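Local coordinates for Lmo0547 protein (Listeria monocytogenes, PDB 4R9N) that probably acts as a SorC/DeoR-type transcriptional regulator whose Rossmann-like domain is thought to bind a sugar and thereby tune DNA binding, at residues P82-G86 with K112-A118; K126-S130 with T202-G206; E30-L34 with A222-Q226. One frame throughout, in Å; residues are numbered along the deposited sequence.

Interaction 1: residues P82-G86 with K112-A118; sequences PLIGG and KYLYAPA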
ATOM      1  N   PRO A  82       2.282  -6.333   9.757  1.00 15.50           N
ATOM      2  CA  PRO A  82       2.572  -6.408   8.307  1.00 15.50           C
ATOM      3  C   PRO A  82       1.391  -7.069   7.611  1.00 15.19           C
ATOM      4  O   PRO A  82       0.768  -8.019   8.186  1.00 14.21           O
ATOM      5  CB  PRO A  82       3.856  -7.295   8.253  1.00 17.20           C
ATOM      6  CG  PRO A  82       3.844  -8.036   9.487  1.00 18.60           C
ATOM      7  CD  PRO A  82       3.147  -7.217  10.539  1.00 17.16           C
ATOM      8  N   LEU A  83       1.026  -6.545   6.451  1.00 14.84           N
ATOM      9  CA  LEU A  83      -0.149  -7.018   5.755  1.00 15.79           C
ATOM     10  C   LEU A  83       0.237  -8.029   4.640  1.00 16.59           C
ATOM     11  O   LEU A  83      -0.641  -8.469   3.896  1.00 16.12           O
ATOM     12  CB  LEU A  83      -0.915  -5.878   5.166  1.00 15.92           C
ATOM     13  CG  LEU A  83      -1.467  -4.927   6.206  1.00 14.78           C
ATOM     14  CD1 LEU A  83      -2.139  -3.744   5.539  1.00 15.64           C
ATOM     15  CD2 LEU A  83      -2.373  -5.587   7.184  1.00 17.04           C
ATOM     16  N   ILE A  84       1.537  -8.324   4.503  1.00 17.24           N
ATOM     17  CA  ILE A  84       2.002  -9.210   3.415  1.00 16.58           C
ATOM     18  C   ILE A  84       3.283  -9.860   3.922  1.00 18.41           C
ATOM     19  O   ILE A  84       4.003  -9.245   4.684  1.00 15.32           O
ATOM     20  CB  ILE A  84       2.253  -8.458   2.102  1.00 18.32           C
ATOM     21  CG1 ILE A  84       2.677  -9.468   1.030  1.00 22.11           C
ATOM     22  CG2 ILE A  84       3.249  -7.319   2.211  1.00 19.77           C
ATOM     23  CD1 ILE A  84       2.306  -9.040  -0.293  1.00 25.01           C
ATOM     24  N   GLY A  85       3.532 -11.108   3.554  1.00 18.04           N
ATOM     25  CA  GLY A  85       4.748 -11.814   3.988  1.00 21.89           C
ATOM     26  C   GLY A  85       6.018 -11.337   3.254  1.00 24.53           C
ATOM     27  O   GLY A  85       5.961 -10.470   2.455  1.00 22.09           O
ATOM     28  N   GLY A  86       7.118 -12.047   3.517  0.50 27.66           N
ATOM     29  CA  GLY A  86       8.400 -11.923   2.785  0.50 27.66           C
ATOM     30  C   GLY A  86       9.526 -11.634   3.774  0.50 28.79           C
ATOM     31  O   GLY A  86       9.315 -10.799   4.669  0.50 26.03           O
ATOM     32  N   LYS A 112       4.060  -7.202  15.088  1.00 22.07           N
ATOM     33  CA  LYS A 112       4.008  -8.609  14.834  1.00 22.84           C
ATOM     34  C   LYS A 112       4.833  -8.879  13.594  1.00 22.73           C
ATOM     35  O   LYS A 112       5.127  -7.997  12.839  1.00 19.11           O
ATOM     36  CB  LYS A 112       2.544  -9.082  14.662  1.00 27.08           C
ATOM     37  CG  LYS A 112       1.695  -8.975  15.944  1.00 32.36           C
ATOM     38  CD  LYS A 112       2.345  -9.762  17.086  1.00 39.32           C
ATOM     39  CE  LYS A 112       1.341 -10.268  18.115  1.00 45.49           C
ATOM     40  NZ  LYS A 112       0.486  -9.129  18.520  1.00 47.84           N
ATOM     41  N   TYR A 113       5.260 -10.120  13.424  1.00 22.87           N
ATOM     42  CA  TYR A 113       6.090 -10.547  12.274  0.60 24.63           C
ATOM     43  C   TYR A 113       5.258 -11.555  11.508  1.00 25.33           C
ATOM     44  O   TYR A 113       4.616 -12.400  12.131  1.00 24.33           O
ATOM     45  CB  TYR A 113       7.368 -11.223  12.816  0.60 27.74           C
ATOM     46  CG  TYR A 113       8.505 -11.352  11.816  0.60 29.26           C
ATOM     47  CD1 TYR A 113       9.358 -10.284  11.559  0.60 29.92           C
ATOM     48  CD2 TYR A 113       8.749 -12.575  11.136  0.60 31.28           C
ATOM     49  CE1 TYR A 113      10.411 -10.427  10.652  0.60 30.86           C
ATOM     50  CE2 TYR A 113       9.780 -12.700  10.218  0.60 28.48           C
ATOM     51  CZ  TYR A 113      10.589 -11.601   9.990  0.60 28.37           C
ATOM     52  OH  TYR A 113      11.546 -11.651   9.059  0.60 27.69           O
ATOM     53  N   LEU A 114       5.286 -11.504  10.197  1.00 24.45           N
ATOM     54  CA  LEU A 114       4.561 -12.460   9.403  1.00 28.04           C
ATOM     55  C   LEU A 114       5.608 -13.487   8.999  1.00 33.09           C
ATOM     56  O   LEU A 114       6.371 -13.252   8.151  1.00 29.11           O
ATOM     57  CB  LEU A 114       3.850 -11.745   8.246  1.00 26.41           C
ATOM     58  CG  LEU A 114       2.778 -12.454   7.503  1.00 30.05           C
ATOM     59  CD1 LEU A 114       1.879 -13.319   8.407  1.00 32.11           C
ATOM     60  CD2 LEU A 114       1.940 -11.473   6.719  1.00 26.42           C
ATOM     61  N   TYR A 115       5.632 -14.609   9.714  1.00 40.67           N
ATOM     62  CA  TYR A 115       6.607 -15.674   9.514  1.00 43.58           C
ATOM     63  C   TYR A 115       6.352 -16.498   8.187  1.00 40.87           C
ATOM     64  O   TYR A 115       5.996 -17.711   8.277  1.00 40.75           O
ATOM     65  CB  TYR A 115       6.600 -16.548  10.812  1.00 48.99           C
ATOM     66  CG  TYR A 115       7.160 -15.833  12.095  1.00 53.88           C
ATOM     67  CD1 TYR A 115       8.427 -15.271  12.107  1.00 53.72           C
ATOM     68  CD2 TYR A 115       6.437 -15.750  13.268  1.00 56.37           C
ATOM     69  CE1 TYR A 115       8.942 -14.626  13.230  1.00 54.86           C
ATOM     70  CE2 TYR A 115       6.946 -15.093  14.413  1.00 58.31           C
ATOM     71  CZ  TYR A 115       8.200 -14.524  14.383  1.00 57.00           C
ATOM     72  OH  TYR A 115       8.749 -13.854  15.482  1.00 52.57           O
ATOM     73  N   ALA A 116       6.491 -15.877   6.986  1.00 32.81           N
ATOM     74  CA  ALA A 116       6.100 -16.556   5.707  1.00 31.00           C
ATOM     75  C   ALA A 116       6.524 -15.751   4.498  1.00 32.15           C
ATOM     76  O   ALA A 116       6.692 -14.525   4.613  1.00 33.63           O
ATOM     77  CB  ALA A 116       4.594 -16.791   5.676  1.00 30.08           C
ATOM     78  N   PRO A 117       6.714 -16.404   3.342  1.00 30.89           N
ATOM     79  CA  PRO A 117       6.983 -15.655   2.090  1.00 28.52           C
ATOM     80  C   PRO A 117       5.726 -14.941   1.550  1.00 28.37           C
ATOM     81  O   PRO A 117       4.613 -15.368   1.850  1.00 27.47           O
ATOM     82  CB  PRO A 117       7.388 -16.753   1.084  1.00 30.33           C
ATOM     83  CG  PRO A 117       7.368 -18.011   1.804  1.00 31.42           C
ATOM     84  CD  PRO A 117       6.588 -17.857   3.071  1.00 31.04           C
ATOM     85  N   ALA A 118       5.875 -13.885   0.744  1.00 25.57           N
ATOM     86  CA  ALA A 118       4.709 -13.266   0.143  1.00 25.48           C
ATOM     87  C   ALA A 118       3.981 -14.132  -0.877  1.00 27.55           C
ATOM     88  O   ALA A 118       2.746 -14.079  -0.993  1.00 24.55           O
ATOM     89  CB  ALA A 118       5.130 -11.970  -0.554  1.00 28.43           C
TER

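Interaction 2: residues K126-S130 with T202-G206; sequences KTDLS and THVIG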
ATOM      1  N   LYS A 126       1.568 -23.402   0.214  1.00 31.51           N
ATOM      2  CA  LYS A 126       0.831 -22.154   0.470  1.00 36.21           C
ATOM      3  C   LYS A 126      -0.241 -22.497   1.485  1.00 36.94           C
ATOM      4  O   LYS A 126      -0.415 -21.818   2.499  1.00 36.84           O
ATOM      5  CB  LYS A 126       0.258 -21.575  -0.848  1.00 37.97           C
ATOM      6  CG  LYS A 126      -1.078 -20.759  -0.787  1.00 42.42           C
ATOM      7  CD  LYS A 126      -0.989 -19.538   0.086  1.00 43.25           C
ATOM      8  CE  LYS A 126      -1.940 -18.407  -0.282  1.00 37.60           C
ATOM      9  NZ  LYS A 126      -3.386 -18.633  -0.066  1.00 36.79           N
ATOM     10  N   THR A 127      -0.926 -23.593   1.224  1.00 41.12           N
ATOM     11  CA  THR A 127      -2.021 -24.013   2.084  1.00 43.05           C
ATOM     12  C   THR A 127      -1.603 -24.374   3.502  1.00 41.28           C
ATOM     13  O   THR A 127      -2.275 -23.953   4.433  1.00 43.86           O
ATOM     14  CB  THR A 127      -2.774 -25.198   1.471  1.00 45.81           C
ATOM     15  OG1 THR A 127      -3.125 -24.890   0.110  1.00 44.00           O
ATOM     16  CG2 THR A 127      -4.022 -25.504   2.293  1.00 45.91           C
ATOM     17  N   ASP A 128      -0.530 -25.160   3.669  1.00 40.76           N
ATOM     18  CA  ASP A 128       0.036 -25.458   4.995  1.00 43.28           C
ATOM     19  C   ASP A 128       0.445 -24.211   5.809  1.00 44.20           C
ATOM     20  O   ASP A 128       0.211 -24.128   7.010  1.00 40.64           O
ATOM     21  CB  ASP A 128       1.312 -26.290   4.848  1.00 44.81           C
ATOM     22  CG  ASP A 128       1.046 -27.704   4.448  1.00 55.26           C
ATOM     23  OD1 ASP A 128      -0.154 -28.061   4.329  1.00 61.65           O
ATOM     24  OD2 ASP A 128       2.039 -28.467   4.254  1.00 58.10           O
ATOM     25  N   LEU A 129       1.123 -23.275   5.146  1.00 40.87           N
ATOM     26  CA  LEU A 129       1.566 -22.052   5.796  1.00 42.04           C
ATOM     27  C   LEU A 129       0.371 -21.209   6.203  1.00 44.28           C
ATOM     28  O   LEU A 129       0.296 -20.735   7.333  1.00 49.88           O
ATOM     29  CB  LEU A 129       2.450 -21.215   4.859  1.00 39.05           C
ATOM     30  CG  LEU A 129       3.847 -21.771   4.617  1.00 36.53           C
ATOM     31  CD1 LEU A 129       4.477 -21.151   3.384  1.00 34.73           C
ATOM     32  CD2 LEU A 129       4.712 -21.455   5.808  1.00 37.74           C
ATOM     33  N   SER A 130      -0.540 -20.974   5.265  1.00 47.08           N
ATOM     34  CA  SER A 130      -1.723 -20.189   5.570  1.00 49.58           C
ATOM     35  C   SER A 130      -2.436 -20.708   6.827  1.00 52.65           C
ATOM     36  O   SER A 130      -2.986 -19.900   7.591  1.00 52.35           O
ATOM     37  CB  SER A 130      -2.678 -20.151   4.373  1.00 52.69           C
ATOM     38  OG  SER A 130      -2.164 -19.279   3.378  1.00 56.82           O
ATOM     39  N   THR A 202      -4.078 -16.095  -5.935  1.00 21.92           N
ATOM     40  CA  THR A 202      -4.441 -17.146  -5.012  1.00 23.74           C
ATOM     41  C   THR A 202      -3.234 -17.727  -4.268  1.00 23.31           C
ATOM     42  O   THR A 202      -3.384 -18.644  -3.431  1.00 25.88           O
ATOM     43  CB  THR A 202      -5.163 -18.301  -5.743  1.00 26.57           C
ATOM     44  OG1 THR A 202      -4.281 -18.836  -6.723  1.00 28.60           O
ATOM     45  CG2 THR A 202      -6.463 -17.819  -6.386  1.00 28.75           C
ATOM     46  N   HIS A 203      -2.023 -17.286  -4.590  1.00 19.29           N
ATOM     47  CA  HIS A 203      -0.816 -17.798  -3.977  1.00 20.42           C
ATOM     48  C   HIS A 203      -0.085 -16.765  -3.092  1.00 19.46           C
ATOM     49  O   HIS A 203       1.025 -16.972  -2.633  1.00 20.31           O
ATOM     50  CB  HIS A 203       0.086 -18.410  -5.059  1.00 23.00           C
ATOM     51  CG  HIS A 203      -0.460 -19.703  -5.617  1.00 23.59           C
ATOM     52  ND1 HIS A 203      -1.536 -19.747  -6.492  1.00 25.85           N
ATOM     53  CD2 HIS A 203      -0.132 -20.984  -5.380  1.00 27.83           C
ATOM     54  CE1 HIS A 203      -1.828 -21.012  -6.777  1.00 27.61           C
ATOM     55  NE2 HIS A 203      -0.962 -21.779  -6.151  1.00 27.29           N
ATOM     56  N   VAL A 204      -0.734 -15.636  -2.811  1.00 18.14           N
ATOM     57  CA  VAL A 204      -0.120 -14.598  -2.016  1.00 18.08           C
ATOM     58  C   VAL A 204      -0.525 -14.779  -0.537  1.00 19.11           C
ATOM     59  O   VAL A 204      -1.709 -14.982  -0.237  1.00 19.38           O
ATOM     60  CB  VAL A 204      -0.566 -13.213  -2.547  1.00 18.93           C
ATOM     61  CG1 VAL A 204      -0.160 -12.103  -1.574  1.00 20.00           C
ATOM     62  CG2 VAL A 204       0.080 -12.927  -3.894  1.00 18.85           C
ATOM     63  N   ILE A 205       0.443 -14.668   0.367  1.00 17.50           N
ATOM     64  CA  ILE A 205       0.154 -14.684   1.790  1.00 17.86           C
ATOM     65  C   ILE A 205       0.112 -13.235   2.243  1.00 17.90           C
ATOM     66  O   ILE A 205       1.125 -12.607   2.423  1.00 17.16           O
ATOM     67  CB  ILE A 205       1.201 -15.502   2.576  1.00 19.96           C
ATOM     68  CG1 ILE A 205       1.212 -16.967   2.027  1.00 22.21           C
ATOM     69  CG2 ILE A 205       0.847 -15.478   4.069  1.00 20.30           C
ATOM     70  CD1 ILE A 205       2.128 -17.913   2.711  1.00 25.09           C
ATOM     71  N   GLY A 206      -1.097 -12.722   2.454  1.00 17.22           N
ATOM     72  CA  GLY A 206      -1.304 -11.383   2.935  1.00 16.73           C
ATOM     73  C   GLY A 206      -2.784 -11.052   2.745  1.00 15.93           C
ATOM     74  O   GLY A 206      -3.561 -11.847   2.199  1.00 16.36           O
TER

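Interaction 3: residues E30-L34 with A222-Q226; sequences EEEAL and ANGLQ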
ATOM      1  N   GLU A  30      10.232  13.547 -11.067  1.00 46.35           N
ATOM      2  CA  GLU A  30       9.371  12.547 -10.443  1.00 50.06           C
ATOM      3  C   GLU A  30      10.042  11.966  -9.183  1.00 48.65           C
ATOM      4  O   GLU A  30       9.380  11.806  -8.166  1.00 43.13           O
ATOM      5  CB  GLU A  30       9.048  11.407 -11.401  1.00 53.29           C
ATOM      6  CG  GLU A  30       7.918  10.511 -10.934  1.00 55.01           C
ATOM      7  CD  GLU A  30       7.735   9.309 -11.859  1.00 60.35           C
ATOM      8  OE1 GLU A  30       7.270   9.513 -13.016  1.00 64.23           O
ATOM      9  OE2 GLU A  30       8.069   8.176 -11.435  1.00 54.89           O
ATOM     10  N   GLU A  31      11.344  11.676  -9.273  1.00 49.40           N
ATOM     11  CA  GLU A  31      12.142  11.082  -8.189  0.60 49.16           C
ATOM     12  C   GLU A  31      12.267  12.044  -7.008  1.00 44.98           C
ATOM     13  O   GLU A  31      12.191  11.669  -5.842  1.00 40.39           O
ATOM     14  CB  GLU A  31      13.564  10.744  -8.690  0.60 53.31           C
ATOM     15  CG  GLU A  31      13.663  10.018 -10.031  0.60 54.60           C
ATOM     16  CD  GLU A  31      15.043   9.431 -10.275  0.60 56.28           C
ATOM     17  OE1 GLU A  31      15.134   8.372 -10.940  0.60 55.69           O
ATOM     18  OE2 GLU A  31      16.038  10.029  -9.806  0.60 57.77           O
ATOM     19  N   GLU A  32      12.504  13.306  -7.306  1.00 39.54           N
ATOM     20  CA  GLU A  32      12.601  14.313  -6.214  1.00 37.79           C
ATOM     21  C   GLU A  32      11.198  14.548  -5.513  1.00 32.81           C
ATOM     22  O   GLU A  32      11.093  14.729  -4.284  1.00 29.68           O
ATOM     23  CB  GLU A  32      13.136  15.630  -6.757  1.00 39.94           C
ATOM     24  CG  GLU A  32      14.496  15.473  -7.448  1.00 43.81           C
ATOM     25  CD  GLU A  32      14.856  16.625  -8.368  1.00 46.10           C
ATOM     26  OE1 GLU A  32      13.949  17.285  -8.922  1.00 45.79           O
ATOM     27  OE2 GLU A  32      16.070  16.865  -8.503  1.00 49.10           O
ATOM     28  N   ALA A  33      10.156  14.539  -6.323  1.00 31.28           N
ATOM     29  CA  ALA A  33       8.791  14.638  -5.824  1.00 31.09           C
ATOM     30  C   ALA A  33       8.454  13.446  -4.895  1.00 31.19           C
ATOM     31  O   ALA A  33       7.823  13.623  -3.846  1.00 26.16           O
ATOM     32  CB  ALA A  33       7.846  14.688  -7.000  1.00 32.23           C
ATOM     33  N   LEU A  34       8.864  12.232  -5.286  1.00 28.83           N
ATOM     34  CA  LEU A  34       8.629  11.044  -4.440  1.00 28.26           C
ATOM     35  C   LEU A  34       9.233  11.176  -3.060  1.00 25.76           C
ATOM     36  O   LEU A  34       8.544  10.826  -2.078  1.00 25.16           O
ATOM     37  CB  LEU A  34       9.146   9.775  -5.118  1.00 31.67           C
ATOM     38  CG  LEU A  34       9.058   8.470  -4.345  1.00 32.17           C
ATOM     39  CD1 LEU A  34       7.637   8.160  -4.024  1.00 29.93           C
ATOM     40  CD2 LEU A  34       9.636   7.326  -5.193  1.00 35.35           C
ATOM     41  N   ALA A 222       0.948   7.372  -3.550  1.00 28.45           N
ATOM     42  CA  ALA A 222       1.338   7.007  -4.923  1.00 27.88           C
ATOM     43  C   ALA A 222       2.036   8.155  -5.617  1.00 29.27           C
ATOM     44  O   ALA A 222       1.696   9.309  -5.413  1.00 26.42           O
ATOM     45  CB  ALA A 222       0.130   6.599  -5.746  1.00 29.71           C
ATOM     46  N   ASN A 223       2.960   7.828  -6.511  1.00 33.46           N
ATOM     47  CA  ASN A 223       3.550   8.868  -7.345  1.00 34.31           C
ATOM     48  C   ASN A 223       3.861   8.334  -8.724  1.00 36.44           C
ATOM     49  O   ASN A 223       4.170   7.131  -8.875  1.00 39.64           O
ATOM     50  CB  ASN A 223       4.842   9.375  -6.719  1.00 37.04           C
ATOM     51  CG  ASN A 223       5.379  10.633  -7.410  1.00 44.85           C
ATOM     52  OD1 ASN A 223       4.646  11.607  -7.658  1.00 41.96           O
ATOM     53  ND2 ASN A 223       6.654  10.603  -7.746  1.00 48.91           N
ATOM     54  N   GLY A 224       3.842   9.229  -9.715  1.00 35.40           N
ATOM     55  CA  GLY A 224       4.282   8.882 -11.053  1.00 35.04           C
ATOM     56  C   GLY A 224       3.113   8.668 -11.961  1.00 35.73           C
ATOM     57  O   GLY A 224       2.186   7.902 -11.693  1.00 31.86           O
ATOM     58  N   LEU A 225       3.151   9.350 -13.082  1.00 36.90           N
ATOM     59  CA  LEU A 225       1.965   9.423 -13.915  1.00 40.66           C
ATOM     60  C   LEU A 225       1.620   8.059 -14.569  1.00 40.13           C
ATOM     61  O   LEU A 225       0.449   7.787 -14.826  1.00 39.78           O
ATOM     62  CB  LEU A 225       2.107  10.629 -14.881  1.00 45.26           C
ATOM     63  CG  LEU A 225       2.294  11.997 -14.107  1.00 48.48           C
ATOM     64  CD1 LEU A 225       2.734  13.132 -15.020  1.00 51.56           C
ATOM     65  CD2 LEU A 225       1.071  12.488 -13.322  1.00 46.50           C
ATOM     66  N   GLN A 226       2.606   7.166 -14.745  1.00 40.13           N
ATOM     67  CA  GLN A 226       2.367   5.791 -15.207  0.70 41.23           C
ATOM     68  C   GLN A 226       1.404   5.032 -14.284  1.00 40.10           C
ATOM     69  O   GLN A 226       0.826   4.015 -14.667  1.00 43.12           O
ATOM     70  CB  GLN A 226       3.693   4.998 -15.304  0.70 42.54           C
ATOM     71  CG  GLN A 226       4.568   5.342 -16.517  0.70 47.19           C
ATOM     72  CD  GLN A 226       5.854   4.513 -16.607  0.70 49.05           C
ATOM     73  OE1 GLN A 226       6.097   3.617 -15.795  0.70 49.78           O
ATOM     74  NE2 GLN A 226       6.680   4.813 -17.601  0.70 51.37           N
TER
HETATM   75  O   HOH W   1       5.324  11.261 -13.320  1.00 45.84           O

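Interaction 1: residues P82-G86 with K112-A118
P82, at the end of strand 79-82, packs against L114 in the loop that follows strand 110-111. The pyrrolidine ring of P82 lies against the start of 112-118: its CD is 3.1 Å from K112 O and its CG 3.9 Å from L114 CB, a compact, rigid ring fitting closely against backbone and side chain alike. L114 then reaches across. With CG anti to the backbone N (chi1 -165°), its branch carries CD2 onto the peptide linking I84 to G85, 3.5 Å from I84 C. Packing is close at G85 too, where the absence of a side chain lets A116 O approach to 3.4 Å from G85 CA. One residue on, G86 N donates to A116 O at 2.7 Å, the donor nitrogen lying in the carbonyl plane of A116; the bond is moderately bent (142°), and G86 was modelled in two conformers. A118, small enough to nestle here, sets its CB 3.8 Å from CG1 of I84. By contrast, the outer side of the second loop is loose. Y115 is the centre of an inverse gamma turn that bends the chain between L114 and A116. The CB atoms of Y113, Y115 and P117 point away from 82-86, and these residues are exposed, though the Y115 ring meets that of Y134. K112 runs its chain to Y134 and V138 of helix 133-143. N97 of helix 96-107 ties both loops together, bonding L114 N and G86 O, and helix 133-143 backs L114 through V138 and L139. The contact thus joins the C-terminal ends of the neighbouring parallel strands 79-82 and 110-111, at one edge of the central sheet.

Interaction 2: residues K126-S130 with T202-G206
K126 leans from its helix over residues T202-I205 and makes most of this contact. Bent at chi2 (60°) and chi4 (69°), its chain lays CD and CE along 202-205. CE settles between two carbonyls, 3.4 Å from V204 O and 3.5 Å from T202 O, while NZ gives T202 O a weak hydrogen bond of 3.4 Å. A long aliphatic chain ending in a positive group suits this place: the carbons cover the loop, and the positive end would probably be favoured by the carbonyl of T202. Midway along, CD meets I205 CG1 at 3.9 Å as the two side chains slide past each other in opposite directions. Three residues on, at the same flank of the helix, L129 turns its CB to I205 CD1, 4.0 Å away, and its CD1 also touches that methyl; here the chains cross at about a right angle. I205 reaches both residues because its longer branch, CG1, lies anti to the carbonyl carbon (chi1 -59°) and extends toward the helix. S130 closes the turn. Its backbone N binds K126 O at 2.9 Å, and its OG adds a weak bond to the same oxygen, a common way for a serine to fold its hydroxyl back onto its own helix; this OG lies 4.3 Å from I205 CG1. H203 anchors the loop from another side, bonding T123 through NE2 and E199 through ND1. Aliphatic carbons thus make up most of the helix-on-loop packing, with one weak polar tether at the lysine end, and it joins helix 123-131 to the loop between helices 199-202 and 209-213 of this Rossmann-like domain.

Interaction 3: residues E30-L34 with A222-Q226
The first turn of helix 30-49, at E30 and L34, rests on the loop at N223 and G224, with E30 CA 6.3 Å from G224 CA and L34 CA 6.2 Å from N223 CA. N223 is the side chain that bridges them. With its CG anti to the backbone N (chi1 -170°), the amide is carried toward the helix, where ND2 gives E30 O a weak, strongly bent hydrogen bond of 3.0 Å (122° at the hydrogen). That oxygen already accepts the helical bond from L34 N, so it serves two donors. ND2 of N223 also lies 3.4 Å from E30 CG and 3.7 Å from L34 CB. The E30 chain runs extended the other way past the asparagine, its carboxylate turned 88° from the amide plane, and lays CD 3.6 Å from G224 CA. Glycine suits that point twice over: it lets the carboxylate come close, and it accepts backbone angles awkward for other residues. A water completes the contact by donating to E30 OE1 at 2.6 Å and accepting from L225 N at 2.9 Å. The contact is therefore mainly polar: one water links the N-H of L225 to the carboxylate of E30, which belongs to the first turn of its helix, where an acidic residue generally interacts favourably with the helix dipole.

In the fold
Interactions 1 and 2 form one continuous region, their centres 11 Å apart, because the loop of 202-206 lies between them: I205 exchanges probable backbone hydrogen bonds with G85 and A118 while its side chain faces helix 123-131. Interaction 3 lies across the chain's centre, 27 Å from the centre of interaction 1 and 32 Å from that of interaction 2. Along the chain, 30-34 comes first, then interaction 1, then interaction 2, and 222-226 last, so interaction 3 joins early and late parts of the domain. Segments 82-86, 112-118 and 222-226 lie at the C-terminal ends of strands of one parallel sheet, the side where Rossmann-like domains commonly bind ligands.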